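Local coordinates for protein argonaute (Methanocaldococcus jannaschii, PDB 5G5S) that uses short single-stranded DNA guides to bind and cut complementary single-stranded DNA, and may act in defence against invading genetic elements, at residues Asp370-Ile375 / Trp404-Thr409; Lys376-Lys381 / Ile461-Trp466; Lys435-Tyr438 / Tyr443-Ile446. All coordinates share one frame; numbering follows the deposited sequence.

Interaction 1: Asp370-Ile375 / Trp404-Thr409; sequences DELKAI and WKYFST
Leu372 meets the phenol end of Tyr406 where the first turn of helix 372-390 passes above strand 397-407. The phenol oxygen rests against the branched end of Leu372, with CD1 and CD2 each 3.4 Å from Tyr406 OH and CB and CG only slightly farther. With CG opposite the backbone N (chi1 -177°), the forked end of Leu372 is carried toward the strand. The tyrosine reaches it differently. Its CG lies anti to the carbonyl carbon (chi1 -78°), and although the side chain does not set out toward the helix, the length of the ring brings its hydroxyl up against the leucine. The touch is van der Waals and both residues are exposed; tyrosine suits this half-open margin because its ring carbons can pack on leucine while its hydroxyl tolerates water.

One helical turn further on, buried Ile375 faces Trp404. Its branch methyl CG2 sits at the edge of the indole, near the ring plane, 4.4 Å from Trp404 CZ3. The beta-branched isoleucine also packs on Ile364 of the neighbouring strand 357-365, while Tyr400 meets the Trp404 ring nearly at right angles. No hydrogen bond joins the two segments, whose nearest CA atoms, those of Leu372 and Tyr406, are 10.5 Å apart. Such apolar layering is characteristic of a beta-alpha-beta unit, here strand 357-365, helix 372-390 and strand 397-407 of the Mid domain.

Interaction 2: Lys376-Lys381 / Ile461-Trp466; sequences KDKVNK and ILWENW
Trp463, in the first turn of helix 463-467, offers the edge of its indole to Lys378 of helix 372-390. The tryptophan CG is anti to the backbone N (chi1 180°), which extends the ring until Trp463 CH2 is 3.7 Å from Lys378 CG, close to the ring plane. Its NE1 makes a weak hydrogen bond with Glu371.

Three residues later, Trp466 takes a single methylene, CD, of the same lysine on one face of its indole. Lys378 CD stands 3.8 Å from the centroid of the Trp466 five-membered ring, 11° off the normal, a CH-pi contact. Bending at chi2 (-96°), the lysine leaves the edge of Trp463 to run over Trp466. Lys378 NZ then lies off-centre above that ring, 4.1 Å from its centroid, in a cation-pi contact, and makes a weak hydrogen bond of 3.2 Å to Trp466 O, its stronger hydrogen bond going to Asp469 O. Val379 CG2 adds an apolar touch 4.0 Å from Trp466 CZ3. Trp466 NE1 is hydrogen-bonded to Thr475 OG1.

A lysine suits this largely buried contact, itself partly exposed, because its chain is apolar and its tip charged: methylenes pack on aromatic carbon, while carbonyl oxygens and pi electrons probably stabilise the ammonium.

Interaction 3: Lys435-Tyr438 / Tyr443-Ile446; sequences KEKY and YYEI
The loop between strand 428-434 and helix 442-452, a strand-to-helix connection of the parallel-sheet Mid domain, is tied back to the first turn of its own helix by Tyr444. The hydroxyl of this tyrosine accepts a nearly straight hydrogen bond from the backbone of Lys435: N to Tyr444 OH is 2.9 Å, with an N-H...O angle of 165°. Tyr444 CG lies anti to the carbonyl carbon (chi1 -68°), and the ring spans the gap between helix and loop. At its edge, in the ring plane, sits Lys435 O, 3.3 Å from Tyr444 CE2. A tyrosine suits this place, since its ring can be buried while its hydroxyl still serves polar partners.

Within the same beta-alpha-beta succession, which leads through helix 442-452 to strand 456-462, Lys437 crosses the tyrosine at about a right angle. Its CE packs 3.4 Å from Tyr444 OH, and the bend at chi4 (-67°) turns NZ aside from the hydroxyl that CE touches. The ammonium groups of both Lys435 and Lys437 form salt bridges with Glu367 OE1, which gathers the two charges at one carboxylate, and Tyr444 OH is hydrogen-bonded to Asp365 OD2 as well.

How the interactions relate
Interactions 1 and 2 occupy successive turns of helix 372-390, their centres 10 Å apart, and pack it against strand 397-407 and helix 463-467. Trp463 bridges them: its CE2 is 3.6 Å from Ile375 CG1. Interaction 3, its centre 15 Å from that of interaction 1 and 16 Å from that of interaction 2, joins the first through Phe407 CZ, 3.5 Å from Tyr444 CE1, and the second through Leu462 and Glu464. Interaction 2 includes Ile461 and Leu462 of the region that binds the guide's phosphorylated 5' end, and interaction 3 lies nearby: the side chains of Trp466 and Tyr444 are about 10 and 9 Å from that of Gln459, a metal ligand in another structure of this protein.

Interaction 1: Asp370-Ile375 / Trp404-Thr409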
loop_
_atom_site.group_PDB
_atom_site.type_symbol
_atom_site.label_atom_id
_atom_site.label_comp_id
_atom_site.label_asym_id
_atom_site.label_seq_id
_atom_site.Cartn_x
_atom_site.Cartn_y
_atom_site.Cartn_z
ATOM N N ASP A 370 6.338 32.852 -17.700
ATOM C CA ASP A 370 6.524 33.239 -19.112
ATOM C C ASP A 370 5.448 32.650 -20.017
ATOM O O ASP A 370 5.070 33.278 -21.010
ATOM C CB ASP A 370 7.906 32.814 -19.646
ATOM C CG ASP A 370 9.020 32.781 -18.621
ATOM O OD1 ASP A 370 9.032 31.839 -17.785
ATOM O OD2 ASP A 370 9.905 33.668 -18.677
ATOM N N GLU A 371 4.967 31.443 -19.675
ATOM C CA GLU A 371 3.966 30.703 -20.443
ATOM C C GLU A 371 2.512 30.965 -20.005
ATOM O O GLU A 371 1.639 30.142 -20.294
ATOM C CB GLU A 371 4.302 29.202 -20.443
ATOM C CG GLU A 371 5.581 28.858 -21.183
ATOM C CD GLU A 371 6.212 27.560 -20.724
ATOM O OE1 GLU A 371 6.999 27.596 -19.752
ATOM O OE2 GLU A 371 5.899 26.504 -21.318
ATOM N N LEU A 372 2.243 32.134 -19.369
ATOM C CA LEU A 372 0.910 32.549 -18.901
ATOM C C LEU A 372 -0.179 32.464 -19.985
ATOM O O LEU A 372 -1.282 31.995 -19.692
ATOM C CB LEU A 372 0.952 33.952 -18.256
ATOM C CG LEU A 372 -0.358 34.494 -17.647
ATOM C CD1 LEU A 372 -0.855 33.626 -16.479
ATOM C CD2 LEU A 372 -0.199 35.929 -17.206
ATOM N N LYS A 373 0.145 32.891 -21.230
ATOM C CA LYS A 373 -0.742 32.851 -22.399
ATOM C C LYS A 373 -1.190 31.410 -22.711
ATOM O O LYS A 373 -2.389 31.169 -22.880
ATOM C CB LYS A 373 -0.060 33.523 -23.619
ATOM C CG LYS A 373 -0.589 33.121 -25.005
ATOM C CD LYS A 373 -1.927 33.759 -25.358
ATOM C CE LYS A 373 -2.489 33.179 -26.630
ATOM N NZ LYS A 373 -3.873 33.654 -26.883
ATOM N N ALA A 374 -0.230 30.460 -22.762
ATOM C CA ALA A 374 -0.496 29.045 -23.028
ATOM C C ALA A 374 -1.208 28.367 -21.850
ATOM O O ALA A 374 -2.049 27.495 -22.076
ATOM C CB ALA A 374 0.799 28.322 -23.367
ATOM N N ILE A 375 -0.880 28.779 -20.600
ATOM C CA ILE A 375 -1.480 28.271 -19.358
ATOM C C ILE A 375 -2.960 28.676 -19.293
ATOM O O ILE A 375 -3.810 27.811 -19.083
ATOM C CB ILE A 375 -0.665 28.718 -18.101
ATOM C CG1 ILE A 375 0.661 27.935 -17.994
ATOM C CG2 ILE A 375 -1.483 28.597 -16.798
ATOM C CD1 ILE A 375 1.803 28.664 -17.243
ATOM N N TRP A 404 -6.883 33.983 -10.029
ATOM C CA TRP A 404 -5.634 33.562 -10.662
ATOM C C TRP A 404 -4.540 34.151 -9.784
ATOM O O TRP A 404 -4.476 35.374 -9.617
ATOM C CB TRP A 404 -5.513 34.133 -12.090
ATOM C CG TRP A 404 -6.446 33.525 -13.088
ATOM C CD1 TRP A 404 -7.749 33.864 -13.303
ATOM C CD2 TRP A 404 -6.125 32.521 -14.060
ATOM N NE1 TRP A 404 -8.275 33.101 -14.321
ATOM C CE2 TRP A 404 -7.297 32.267 -14.805
ATOM C CE3 TRP A 404 -4.958 31.803 -14.374
ATOM C CZ2 TRP A 404 -7.337 31.328 -15.846
ATOM C CZ3 TRP A 404 -5.001 30.869 -15.399
ATOM C CH2 TRP A 404 -6.180 30.633 -16.117
ATOM N N LYS A 405 -3.711 33.292 -9.186
ATOM C CA LYS A 405 -2.653 33.708 -8.270
ATOM C C LYS A 405 -1.334 32.986 -8.534
ATOM O O LYS A 405 -1.332 31.796 -8.875
ATOM C CB LYS A 405 -3.088 33.449 -6.812
ATOM C CG LYS A 405 -4.118 34.430 -6.260
ATOM C CD LYS A 405 -4.606 34.018 -4.871
ATOM C CE LYS A 405 -5.079 35.181 -4.016
ATOM N NZ LYS A 405 -6.330 35.815 -4.524
ATOM N N TYR A 406 -0.213 33.695 -8.320
ATOM C CA TYR A 406 1.129 33.130 -8.443
ATOM C C TYR A 406 1.644 32.708 -7.070
ATOM O O TYR A 406 1.280 33.324 -6.064
ATOM C CB TYR A 406 2.111 34.125 -9.073
ATOM C CG TYR A 406 1.998 34.267 -10.575
ATOM C CD1 TYR A 406 2.386 33.232 -11.425
ATOM C CD2 TYR A 406 1.607 35.472 -11.153
ATOM C CE1 TYR A 406 2.315 33.369 -12.810
ATOM C CE2 TYR A 406 1.549 35.627 -12.537
ATOM C CZ TYR A 406 1.897 34.569 -13.363
ATOM O OH TYR A 406 1.840 34.721 -14.727
ATOM N N PHE A 407 2.491 31.662 -7.032
ATOM C CA PHE A 407 3.091 31.155 -5.798
ATOM C C PHE A 407 4.523 30.649 -6.028
ATOM O O PHE A 407 4.903 30.333 -7.161
ATOM C CB PHE A 407 2.209 30.043 -5.168
ATOM C CG PHE A 407 2.249 28.692 -5.851
ATOM C CD1 PHE A 407 1.365 28.387 -6.878
ATOM C CD2 PHE A 407 3.164 27.720 -5.456
ATOM C CE1 PHE A 407 1.405 27.139 -7.509
ATOM C CE2 PHE A 407 3.217 26.479 -6.102
ATOM C CZ PHE A 407 2.334 26.195 -7.121
ATOM N N SER A 408 5.292 30.526 -4.935
ATOM C CA SER A 408 6.652 29.987 -4.934
ATOM C C SER A 408 6.700 28.779 -3.980
ATOM O O SER A 408 6.057 28.812 -2.928
ATOM C CB SER A 408 7.645 31.056 -4.489
ATOM O OG SER A 408 8.968 30.550 -4.411
ATOM N N THR A 409 7.459 27.723 -4.343
ATOM C CA THR A 409 7.594 26.521 -3.503
ATOM C C THR A 409 8.446 26.798 -2.273
ATOM O O THR A 409 8.338 26.081 -1.273
ATOM C CB THR A 409 8.092 25.313 -4.297
ATOM O OG1 THR A 409 9.315 25.637 -4.964
ATOM C CG2 THR A 409 7.042 24.769 -5.260
#

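Interaction 2: Lys376-Lys381 / Ile461-Trp466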
loop_
_atom_site.group_PDB
_atom_site.type_symbol
_atom_site.label_atom_id
_atom_site.label_comp_id
_atom_site.label_asym_id
_atom_site.label_seq_id
_atom_site.Cartn_x
_atom_site.Cartn_y
_atom_site.Cartn_z
ATOM N N LYS A 376 -3.255 29.982 -19.504
ATOM C CA LYS A 376 -4.605 30.555 -19.489
ATOM C C LYS A 376 -5.515 29.877 -20.509
ATOM O O LYS A 376 -6.570 29.369 -20.127
ATOM C CB LYS A 376 -4.566 32.079 -19.713
ATOM N N ASP A 377 -5.066 29.811 -21.785
ATOM C CA ASP A 377 -5.780 29.187 -22.903
ATOM C C ASP A 377 -6.047 27.675 -22.725
ATOM O O ASP A 377 -6.950 27.147 -23.373
ATOM C CB ASP A 377 -5.065 29.487 -24.237
ATOM C CG ASP A 377 -5.137 30.939 -24.702
ATOM O OD1 ASP A 377 -5.136 31.849 -23.836
ATOM O OD2 ASP A 377 -5.149 31.169 -25.934
ATOM N N LYS A 378 -5.292 26.994 -21.833
ATOM C CA LYS A 378 -5.450 25.569 -21.526
ATOM C C LYS A 378 -6.484 25.340 -20.413
ATOM O O LYS A 378 -7.300 24.423 -20.520
ATOM C CB LYS A 378 -4.101 24.935 -21.149
ATOM C CG LYS A 378 -3.482 24.106 -22.264
ATOM C CD LYS A 378 -3.795 22.619 -22.121
ATOM C CE LYS A 378 -3.303 21.859 -23.326
ATOM N NZ LYS A 378 -3.773 20.454 -23.321
ATOM N N VAL A 379 -6.431 26.167 -19.344
ATOM C CA VAL A 379 -7.345 26.155 -18.191
ATOM C C VAL A 379 -8.757 26.612 -18.659
ATOM O O VAL A 379 -9.756 26.027 -18.239
ATOM C CB VAL A 379 -6.778 27.042 -17.038
ATOM C CG1 VAL A 379 -7.783 27.240 -15.906
ATOM C CG2 VAL A 379 -5.466 26.485 -16.498
ATOM N N ASN A 380 -8.822 27.634 -19.546
ATOM C CA ASN A 380 -10.076 28.168 -20.093
ATOM C C ASN A 380 -10.778 27.183 -21.036
ATOM O O ASN A 380 -11.936 26.846 -20.785
ATOM C CB ASN A 380 -9.870 29.535 -20.756
ATOM C CG ASN A 380 -9.512 30.657 -19.800
ATOM O OD1 ASN A 380 -9.821 30.625 -18.602
ATOM N ND2 ASN A 380 -8.866 31.692 -20.316
ATOM N N LYS A 381 -10.071 26.687 -22.083
ATOM C CA LYS A 381 -10.602 25.717 -23.053
ATOM C C LYS A 381 -11.107 24.437 -22.392
ATOM O O LYS A 381 -12.046 23.831 -22.900
ATOM C CB LYS A 381 -9.570 25.385 -24.139
ATOM N N ILE A 461 -0.864 19.625 -11.291
ATOM C CA ILE A 461 -0.543 19.092 -12.615
ATOM C C ILE A 461 0.778 19.711 -13.100
ATOM O O ILE A 461 1.022 20.889 -12.818
ATOM C CB ILE A 461 -1.755 19.342 -13.575
ATOM C CG1 ILE A 461 -1.961 18.239 -14.651
ATOM C CG2 ILE A 461 -1.909 20.795 -14.083
ATOM C CD1 ILE A 461 -1.024 18.223 -15.814
ATOM N N LEU A 462 1.648 18.924 -13.774
ATOM C CA LEU A 462 2.916 19.463 -14.289
ATOM C C LEU A 462 2.672 20.080 -15.654
ATOM O O LEU A 462 2.177 19.397 -16.559
ATOM C CB LEU A 462 4.048 18.410 -14.356
ATOM C CG LEU A 462 4.518 17.762 -13.042
ATOM C CD1 LEU A 462 5.522 16.663 -13.320
ATOM C CD2 LEU A 462 5.128 18.780 -12.074
ATOM N N TRP A 463 2.984 21.381 -15.790
ATOM C CA TRP A 463 2.783 22.141 -17.024
ATOM C C TRP A 463 3.482 21.569 -18.251
ATOM O O TRP A 463 2.870 21.527 -19.320
ATOM C CB TRP A 463 3.099 23.635 -16.847
ATOM C CG TRP A 463 2.910 24.435 -18.104
ATOM C CD1 TRP A 463 3.876 25.099 -18.803
ATOM C CD2 TRP A 463 1.711 24.531 -18.885
ATOM N NE1 TRP A 463 3.339 25.651 -19.943
ATOM C CE2 TRP A 463 2.014 25.310 -20.022
ATOM C CE3 TRP A 463 0.398 24.046 -18.724
ATOM C CZ2 TRP A 463 1.052 25.633 -20.985
ATOM C CZ3 TRP A 463 -0.551 24.359 -19.683
ATOM C CH2 TRP A 463 -0.220 25.138 -20.800
ATOM N N GLU A 464 4.751 21.126 -18.097
ATOM C CA GLU A 464 5.556 20.538 -19.179
ATOM C C GLU A 464 4.803 19.399 -19.873
ATOM O O GLU A 464 4.745 19.365 -21.104
ATOM C CB GLU A 464 6.926 20.048 -18.666
ATOM C CG GLU A 464 7.884 21.158 -18.255
ATOM C CD GLU A 464 8.051 21.344 -16.757
ATOM O OE1 GLU A 464 7.024 21.429 -16.044
ATOM O OE2 GLU A 464 9.214 21.429 -16.300
ATOM N N ASN A 465 4.178 18.517 -19.081
ATOM C CA ASN A 465 3.395 17.390 -19.578
ATOM C C ASN A 465 2.057 17.822 -20.201
ATOM O O ASN A 465 1.699 17.312 -21.267
ATOM C CB ASN A 465 3.191 16.351 -18.475
ATOM C CG ASN A 465 4.460 15.664 -18.022
ATOM O OD1 ASN A 465 5.313 15.251 -18.829
ATOM N ND2 ASN A 465 4.591 15.497 -16.712
ATOM N N TRP A 466 1.329 18.765 -19.554
ATOM C CA TRP A 466 0.037 19.259 -20.045
ATOM C C TRP A 466 0.137 20.059 -21.345
ATOM O O TRP A 466 -0.793 20.003 -22.150
ATOM C CB TRP A 466 -0.703 20.064 -18.962
ATOM C CG TRP A 466 -2.200 20.105 -19.116
ATOM C CD1 TRP A 466 -2.980 19.247 -19.837
ATOM C CD2 TRP A 466 -3.100 21.036 -18.492
ATOM N NE1 TRP A 466 -4.306 19.605 -19.729
ATOM C CE2 TRP A 466 -4.408 20.696 -18.904
ATOM C CE3 TRP A 466 -2.926 22.144 -17.645
ATOM C CZ2 TRP A 466 -5.534 21.422 -18.498
ATOM C CZ3 TRP A 466 -4.043 22.858 -17.240
ATOM C CH2 TRP A 466 -5.328 22.498 -17.667
#

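Interaction 3: Lys435-Tyr438 / Tyr443-Ile446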
loop_
_atom_site.group_PDB
_atom_site.type_symbol
_atom_site.label_atom_id
_atom_site.label_comp_id
_atom_site.label_asym_id
_atom_site.label_seq_id
_atom_site.Cartn_x
_atom_site.Cartn_y
_atom_site.Cartn_z
ATOM N N LYS A 435 5.765 22.674 -11.971
ATOM C CA LYS A 435 6.869 22.196 -12.809
ATOM C C LYS A 435 7.713 21.115 -12.117
ATOM O O LYS A 435 7.610 20.954 -10.898
ATOM C CB LYS A 435 7.738 23.368 -13.323
ATOM C CG LYS A 435 8.352 24.252 -12.242
ATOM C CD LYS A 435 9.564 25.009 -12.762
ATOM C CE LYS A 435 10.860 24.340 -12.366
ATOM N NZ LYS A 435 12.040 25.133 -12.788
ATOM N N GLU A 436 8.518 20.359 -12.894
ATOM C CA GLU A 436 9.365 19.285 -12.371
ATOM C C GLU A 436 10.487 19.817 -11.478
ATOM O O GLU A 436 11.465 20.388 -11.964
ATOM C CB GLU A 436 9.891 18.370 -13.502
ATOM C CG GLU A 436 10.594 17.100 -13.029
ATOM C CD GLU A 436 9.820 16.193 -12.091
ATOM O OE1 GLU A 436 8.721 15.730 -12.472
ATOM O OE2 GLU A 436 10.327 15.926 -10.979
ATOM N N LYS A 437 10.264 19.697 -10.174
ATOM C CA LYS A 437 11.204 20.121 -9.151
ATOM C C LYS A 437 11.820 18.946 -8.400
ATOM O O LYS A 437 12.456 19.147 -7.369
ATOM C CB LYS A 437 10.515 21.046 -8.152
ATOM C CG LYS A 437 9.989 22.338 -8.746
ATOM C CD LYS A 437 9.461 23.248 -7.653
ATOM C CE LYS A 437 9.111 24.625 -8.188
ATOM N NZ LYS A 437 10.316 25.378 -8.628
ATOM N N TYR A 438 11.583 17.726 -8.879
ATOM C CA TYR A 438 12.126 16.521 -8.245
ATOM C C TYR A 438 11.707 16.358 -6.783
ATOM O O TYR A 438 10.520 16.273 -6.481
ATOM C CB TYR A 438 13.635 16.371 -8.472
ATOM C CG TYR A 438 13.979 16.347 -9.941
ATOM C CD1 TYR A 438 13.687 15.241 -10.724
ATOM C CD2 TYR A 438 14.567 17.443 -10.555
ATOM C CE1 TYR A 438 13.985 15.220 -12.073
ATOM C CE2 TYR A 438 14.870 17.430 -11.902
ATOM C CZ TYR A 438 14.577 16.317 -12.654
ATOM O OH TYR A 438 14.881 16.306 -13.994
ATOM N N TYR A 443 6.619 19.976 -2.028
ATOM C CA TYR A 443 6.116 21.304 -1.674
ATOM C C TYR A 443 4.727 21.519 -2.285
ATOM O O TYR A 443 3.900 22.198 -1.683
ATOM C CB TYR A 443 7.087 22.420 -2.100
ATOM C CG TYR A 443 8.296 22.600 -1.200
ATOM C CD1 TYR A 443 8.151 22.993 0.128
ATOM C CD2 TYR A 443 9.588 22.460 -1.700
ATOM C CE1 TYR A 443 9.259 23.181 0.953
ATOM C CE2 TYR A 443 10.705 22.660 -0.890
ATOM C CZ TYR A 443 10.537 23.027 0.437
ATOM O OH TYR A 443 11.639 23.225 1.240
ATOM N N TYR A 444 4.455 20.896 -3.451
ATOM C CA TYR A 444 3.142 20.933 -4.104
ATOM C C TYR A 444 2.121 20.158 -3.277
ATOM O O TYR A 444 0.964 20.570 -3.192
ATOM C CB TYR A 444 3.206 20.387 -5.541
ATOM C CG TYR A 444 3.988 21.253 -6.512
ATOM C CD1 TYR A 444 3.671 22.599 -6.691
ATOM C CD2 TYR A 444 4.984 20.707 -7.316
ATOM C CE1 TYR A 444 4.378 23.396 -7.595
ATOM C CE2 TYR A 444 5.675 21.485 -8.245
ATOM C CZ TYR A 444 5.378 22.832 -8.369
ATOM O OH TYR A 444 6.057 23.603 -9.272
ATOM N N GLU A 445 2.565 19.056 -2.635
ATOM C CA GLU A 445 1.744 18.228 -1.741
ATOM C C GLU A 445 1.496 18.999 -0.428
ATOM O O GLU A 445 0.414 18.885 0.156
ATOM C CB GLU A 445 2.424 16.870 -1.466
ATOM C CG GLU A 445 2.511 15.933 -2.666
ATOM C CD GLU A 445 1.187 15.495 -3.261
ATOM O OE1 GLU A 445 0.259 15.150 -2.491
ATOM O OE2 GLU A 445 1.074 15.511 -4.508
ATOM N N ILE A 446 2.500 19.801 0.016
ATOM C CA ILE A 446 2.396 20.677 1.195
ATOM C C ILE A 446 1.312 21.715 0.922
ATOM O O ILE A 446 0.475 21.956 1.790
ATOM C CB ILE A 446 3.772 21.310 1.602
ATOM C CG1 ILE A 446 4.729 20.260 2.202
ATOM C CG2 ILE A 446 3.636 22.529 2.534
ATOM C CD1 ILE A 446 4.129 19.405 3.337
#